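Local coordinates for protein 2-C-methyl-D-erythritol 2,4-cyclodiphosphate synthase (Francisella tularensis subsp. tularensis, PDB 3RE3) that probably catalyses the cyclisation of 4-diphosphocytidyl-2-C-methyl-D-erythritol 2-phosphate to 2-C-methyl-D-erythritol 2,4-cyclodiphosphate with release of CMP, a step of non-mevalonate isoprenoid synthesis, at residues A[47-58]-A[79-90]. Numbering follows the deposited sequence. Where two conformers were deposited one is given.
Sequences IHALCDAILGAL and SKFFLAEIKKML. With NA (sodium ion), chain F; POP (pyrophosphate 2-), chain E.
Phe-82, whose backbone C borders the SG of Cys-51, has the carbonyl O of Ser-79 at its ring edge, in plane. Phe-67 meets this ring edge-to-face. On helix 45-57, His-48 has pyrophosphate O1 over one face of its ring, with His-48 CE1 3.2 Å from O1. Asp-52 OD2 lies in plane at the edge of the imidazole.

The motif is a pair of nearly parallel helices, 13° apart, in the alpha/beta subunit of a YgbB-family trimer. The axes approach to 9.9 Å, and the contact is apolar, with no hydrogen bond between the helices. It joins helix 79-92 to helix 45-57, which carries the His-48 side chain beside the bound pyrophosphate. Helix 45-57 rests on strand 151-161 through Ala-49 and Ala-57. Leu-122 of helix 115-126 touches both Ile-47 and Leu-83.

Leu-83 carries the first half. Its CG is anti to the backbone N (chi1 -166°), which fits the reach of both methyls to Leu-50 CD2. Leu-83 CD1 also lies 3.9 Å from Cys-51 SG. Ile-47 crosses Leu-83 at about a right angle, and its CG2 sits 4.0 Å from Leu-83 CB.

Ile-86 carries the second half with two branches. Its CG2 meets the CB, CG2 and CD1 of Ile-54. Its CG1 lies between Cys-51 SG and Leu-55 CD2. SE of selenomethionine Met-89 lies 4.2 Å from Leu-55 CD2.

Leu-58 and Leu-90 cross near a right angle, with Leu-58 CD2 4.1 Å from Leu-90 CD1. Nearby, Gly-56 O binds a sodium ion at 2.9 Å, which Asn-99 OD1 of the second subunit also binds.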
loop_
_atom_site.group_PDB
_atom_site.type_symbol
_atom_site.label_atom_id
_atom_site.label_comp_id
_atom_site.label_asym_id
_atom_site.label_seq_id
_atom_site.Cartn_x
_atom_site.Cartn_y
_atom_site.Cartn_z
ATOM N N ILE A 47 14.266 -3.428 -5.050
ATOM C CA ILE A 47 15.037 -4.097 -4.027
ATOM C C ILE A 47 14.987 -3.265 -2.747
ATOM O O ILE A 47 15.043 -3.788 -1.637
ATOM C CB ILE A 47 16.475 -4.362 -4.483
ATOM C CG1 ILE A 47 16.468 -5.433 -5.571
ATOM C CG2 ILE A 47 17.349 -4.785 -3.305
ATOM C CD1 ILE A 47 17.827 -6.021 -5.869
ATOM N N HIS A 48 14.877 -1.961 -2.912
ATOM C CA HIS A 48 14.780 -1.076 -1.766
ATOM C C HIS A 48 13.477 -1.310 -0.988
ATOM O O HIS A 48 13.511 -1.589 0.210
ATOM C CB HIS A 48 14.895 0.385 -2.211
ATOM C CG HIS A 48 15.064 1.350 -1.081
ATOM N ND1 HIS A 48 16.069 2.289 -1.051
ATOM C CD2 HIS A 48 14.344 1.531 0.052
ATOM C CE1 HIS A 48 15.970 3.003 0.058
ATOM N NE2 HIS A 48 14.933 2.562 0.743
ATOM N N ALA A 49 12.336 -1.222 -1.665
ATOM C CA ALA A 49 11.072 -1.454 -0.992
ATOM C C ALA A 49 11.053 -2.880 -0.401
ATOM O O ALA A 49 10.501 -3.126 0.674
ATOM C CB ALA A 49 9.925 -1.253 -1.956
ATOM N N LEU A 50 11.682 -3.813 -1.109
ATOM C CA LEU A 50 11.727 -5.210 -0.689
ATOM C C LEU A 50 12.499 -5.388 0.615
ATOM O O LEU A 50 12.020 -6.042 1.521
ATOM C CB LEU A 50 12.344 -6.069 -1.785
ATOM C CG LEU A 50 12.565 -7.531 -1.448
ATOM C CD1 LEU A 50 11.248 -8.174 -1.103
ATOM C CD2 LEU A 50 13.195 -8.241 -2.628
ATOM N N CYS A 51 13.692 -4.807 0.700
ATOM C CA CYS A 51 14.464 -4.807 1.939
ATOM C C CYS A 51 13.677 -4.178 3.076
ATOM O O CYS A 51 13.633 -4.714 4.177
ATOM C CB CYS A 51 15.772 -4.053 1.756
ATOM S SG CYS A 51 16.937 -4.868 0.655
ATOM N N ASP A 52 13.067 -3.033 2.801
ATOM C CA ASP A 52 12.207 -2.375 3.770
ATOM C C ASP A 52 11.091 -3.291 4.278
ATOM O O ASP A 52 10.790 -3.285 5.465
ATOM C CB ASP A 52 11.595 -1.103 3.164
ATOM C CG ASP A 52 12.543 0.087 3.207
ATOM O OD1 ASP A 52 13.554 0.020 3.948
ATOM O OD2 ASP A 52 12.264 1.097 2.516
ATOM N N ALA A 53 10.476 -4.068 3.390
ATOM C CA ALA A 53 9.367 -4.931 3.783
ATOM C C ALA A 53 9.852 -6.017 4.741
ATOM O O ALA A 53 9.204 -6.338 5.743
ATOM C CB ALA A 53 8.711 -5.556 2.557
ATOM N N ILE A 54 11.007 -6.576 4.417
ATOM C CA ILE A 54 11.581 -7.658 5.197
ATOM C C ILE A 54 12.018 -7.179 6.583
ATOM O O ILE A 54 11.646 -7.774 7.586
ATOM C CB ILE A 54 12.720 -8.337 4.429
ATOM C CG1 ILE A 54 12.125 -9.239 3.344
ATOM C CG2 ILE A 54 13.598 -9.145 5.362
ATOM C CD1 ILE A 54 13.115 -9.736 2.322
ATOM N N LEU A 55 12.783 -6.096 6.645
ATOM C CA LEU A 55 13.161 -5.531 7.929
ATOM C C LEU A 55 11.915 -5.061 8.637
ATOM O O LEU A 55 11.831 -5.102 9.859
ATOM C CB LEU A 55 14.128 -4.375 7.749
ATOM C CG LEU A 55 15.390 -4.798 7.006
ATOM C CD1 LEU A 55 16.221 -3.622 6.560
ATOM C CD2 LEU A 55 16.215 -5.713 7.874
ATOM N N GLY A 56 10.937 -4.612 7.862
ATOM C CA GLY A 56 9.673 -4.218 8.447
ATOM C C GLY A 56 9.019 -5.376 9.182
ATOM O O GLY A 56 8.686 -5.277 10.354
ATOM N N ALA A 57 8.840 -6.483 8.481
ATOM C CA ALA A 57 8.254 -7.675 9.085
ATOM C C ALA A 57 8.959 -8.103 10.382
ATOM O O ALA A 57 8.307 -8.536 11.316
ATOM C CB ALA A 57 8.244 -8.822 8.076
ATOM N N LEU A 58 10.277 -7.929 10.437
ATOM C CA LEU A 58 11.089 -8.308 11.590
ATOM C C LEU A 58 11.181 -7.269 12.724
ATOM O O LEU A 58 11.889 -7.512 13.692
ATOM C CB LEU A 58 12.521 -8.621 11.135
ATOM C CG LEU A 58 12.794 -9.626 10.013
ATOM C CD1 LEU A 58 14.286 -9.752 9.754
ATOM C CD2 LEU A 58 12.214 -10.989 10.331
ATOM N N SER A 79 22.695 -3.204 -5.735
ATOM C CA SER A 79 21.671 -3.342 -4.708
ATOM C C SER A 79 21.477 -4.808 -4.307
ATOM O O SER A 79 21.039 -5.110 -3.195
ATOM C CB SER A 79 20.358 -2.714 -5.172
ATOM O OG SER A 79 19.901 -1.744 -4.241
ATOM N N LYS A 80 21.816 -5.714 -5.219
ATOM C CA LYS A 80 21.766 -7.135 -4.939
ATOM C C LYS A 80 22.529 -7.497 -3.669
ATOM O O LYS A 80 22.151 -8.427 -2.963
ATOM C CB LYS A 80 22.332 -7.927 -6.110
ATOM C CG LYS A 80 21.501 -7.870 -7.376
ATOM C CD LYS A 80 22.092 -8.809 -8.417
ATOM C CE LYS A 80 21.664 -8.440 -9.831
ATOM N NZ LYS A 80 22.344 -9.270 -10.873
ATOM N N PHE A 81 23.611 -6.771 -3.412
ATOM C CA PHE A 81 24.420 -6.966 -2.219
ATOM C C PHE A 81 23.575 -6.798 -0.967
ATOM O O PHE A 81 23.545 -7.675 -0.101
ATOM C CB PHE A 81 25.577 -5.965 -2.194
ATOM C CG PHE A 81 26.225 -5.816 -0.843
ATOM C CD1 PHE A 81 27.315 -6.596 -0.497
ATOM C CD2 PHE A 81 25.747 -4.894 0.077
ATOM C CE1 PHE A 81 27.912 -6.465 0.741
ATOM C CE2 PHE A 81 26.340 -4.758 1.318
ATOM C CZ PHE A 81 27.422 -5.546 1.650
ATOM N N PHE A 82 22.895 -5.660 -0.880
ATOM C CA PHE A 82 22.064 -5.343 0.272
ATOM C C PHE A 82 21.030 -6.429 0.496
ATOM O O PHE A 82 20.813 -6.886 1.616
ATOM C CB PHE A 82 21.378 -3.999 0.075
ATOM C CG PHE A 82 22.336 -2.868 -0.046
ATOM C CD1 PHE A 82 22.766 -2.192 1.079
ATOM C CD2 PHE A 82 22.841 -2.496 -1.284
ATOM C CE1 PHE A 82 23.666 -1.144 0.973
ATOM C CE2 PHE A 82 23.742 -1.448 -1.397
ATOM C CZ PHE A 82 24.155 -0.775 -0.268
ATOM N N LEU A 83 20.408 -6.846 -0.592
ATOM C CA LEU A 83 19.440 -7.918 -0.545
ATOM C C LEU A 83 20.074 -9.177 0.056
ATOM O O LEU A 83 19.431 -9.926 0.796
ATOM C CB LEU A 83 18.911 -8.196 -1.942
ATOM C CG LEU A 83 17.676 -9.058 -1.906
ATOM C CD1 LEU A 83 16.680 -8.444 -0.943
ATOM C CD2 LEU A 83 17.096 -9.174 -3.298
ATOM N N ALA A 84 21.349 -9.397 -0.245
ATOM C CA ALA A 84 22.033 -10.557 0.288
ATOM C C ALA A 84 22.325 -10.377 1.777
ATOM O O ALA A 84 22.314 -11.341 2.540
ATOM C CB ALA A 84 23.297 -10.844 -0.497
ATOM N N GLU A 85 22.570 -9.150 2.211
ATOM C CA GLU A 85 22.752 -8.938 3.638
ATOM C C GLU A 85 21.433 -9.110 4.375
ATOM O O GLU A 85 21.395 -9.678 5.456
ATOM C CB GLU A 85 23.378 -7.578 3.929
ATOM C CG GLU A 85 24.864 -7.657 4.247
ATOM C CD GLU A 85 25.639 -8.508 3.251
ATOM O OE1 GLU A 85 26.515 -9.284 3.692
ATOM O OE2 GLU A 85 25.380 -8.402 2.030
ATOM N N ILE A 86 20.348 -8.628 3.781
ATOM C CA ILE A 86 19.025 -8.821 4.358
ATOM C C ILE A 86 18.674 -10.315 4.449
ATOM O O ILE A 86 18.006 -10.751 5.388
ATOM C CB ILE A 86 17.942 -8.003 3.596
ATOM C CG1 ILE A 86 17.863 -6.593 4.170
ATOM C CG2 ILE A 86 16.574 -8.647 3.702
ATOM C CD1 ILE A 86 19.127 -5.789 3.963
ATOM N N LYS A 87 19.140 -11.104 3.485
ATOM C CA LYS A 87 18.947 -12.553 3.536
ATOM C C LYS A 87 19.626 -13.156 4.776
ATOM O O LYS A 87 19.062 -14.015 5.445
ATOM C CB LYS A 87 19.461 -13.199 2.245
ATOM C CG LYS A 87 19.751 -14.696 2.324
ATOM C CD LYS A 87 18.505 -15.491 2.616
ATOM C CE LYS A 87 18.788 -16.972 2.565
ATOM N NZ LYS A 87 17.600 -17.754 2.995
ATOM N N LYS A 88 20.832 -12.690 5.085
ATOM C CA LYS A 88 21.548 -13.141 6.268
ATOM C C LYS A 88 20.851 -12.689 7.551
ATOM O O LYS A 88 20.658 -13.483 8.471
ATOM C CB LYS A 88 22.981 -12.617 6.275
ATOM C CG LYS A 88 23.935 -13.239 5.262
ATOM C CD LYS A 88 25.327 -12.630 5.462
ATOM C CE LYS A 88 26.185 -12.650 4.197
ATOM N NZ LYS A 88 27.522 -12.012 4.428
HETATM N N MSE A 89 20.495 -11.411 7.634
HETATM C CA MSE A 89 19.788 -10.911 8.812
HETATM C C MSE A 89 18.542 -11.745 9.037
HETATM O O MSE A 89 18.236 -12.136 10.159
HETATM C CB MSE A 89 19.423 -9.439 8.653
HETATM C CG MSE A 89 20.635 -8.547 8.426
HETATM SE SE MSE A 89 20.276 -6.615 8.424
HETATM C CE MSE A 89 22.092 -5.996 8.811
ATOM N N LEU A 90 17.840 -12.035 7.952
ATOM C CA LEU A 90 16.673 -12.900 8.015
ATOM C C LEU A 90 16.987 -14.257 8.672
ATOM O O LEU A 90 16.222 -14.740 9.511
ATOM C CB LEU A 90 16.074 -13.072 6.620
ATOM C CG LEU A 90 14.776 -13.856 6.454
ATOM C CD1 LEU A 90 13.633 -13.221 7.221
ATOM C CD2 LEU A 90 14.441 -13.939 4.985
HETATM NA NA NA F . 6.768 -5.577 12.539
HETATM P P1 POP E . 14.419 6.424 -2.178
HETATM O O1 POP E . 14.434 5.622 -0.897
HETATM O O2 POP E . 13.155 7.253 -2.223
HETATM O O3 POP E . 15.621 7.338 -2.205
HETATM O O POP E . 14.471 5.423 -3.447
HETATM P P2 POP E . 15.817 5.062 -4.273
HETATM O O4 POP E . 15.553 3.803 -5.064
HETATM O O5 POP E . 16.187 6.187 -5.215
HETATM O O6 POP E . 16.963 4.794 -3.325
#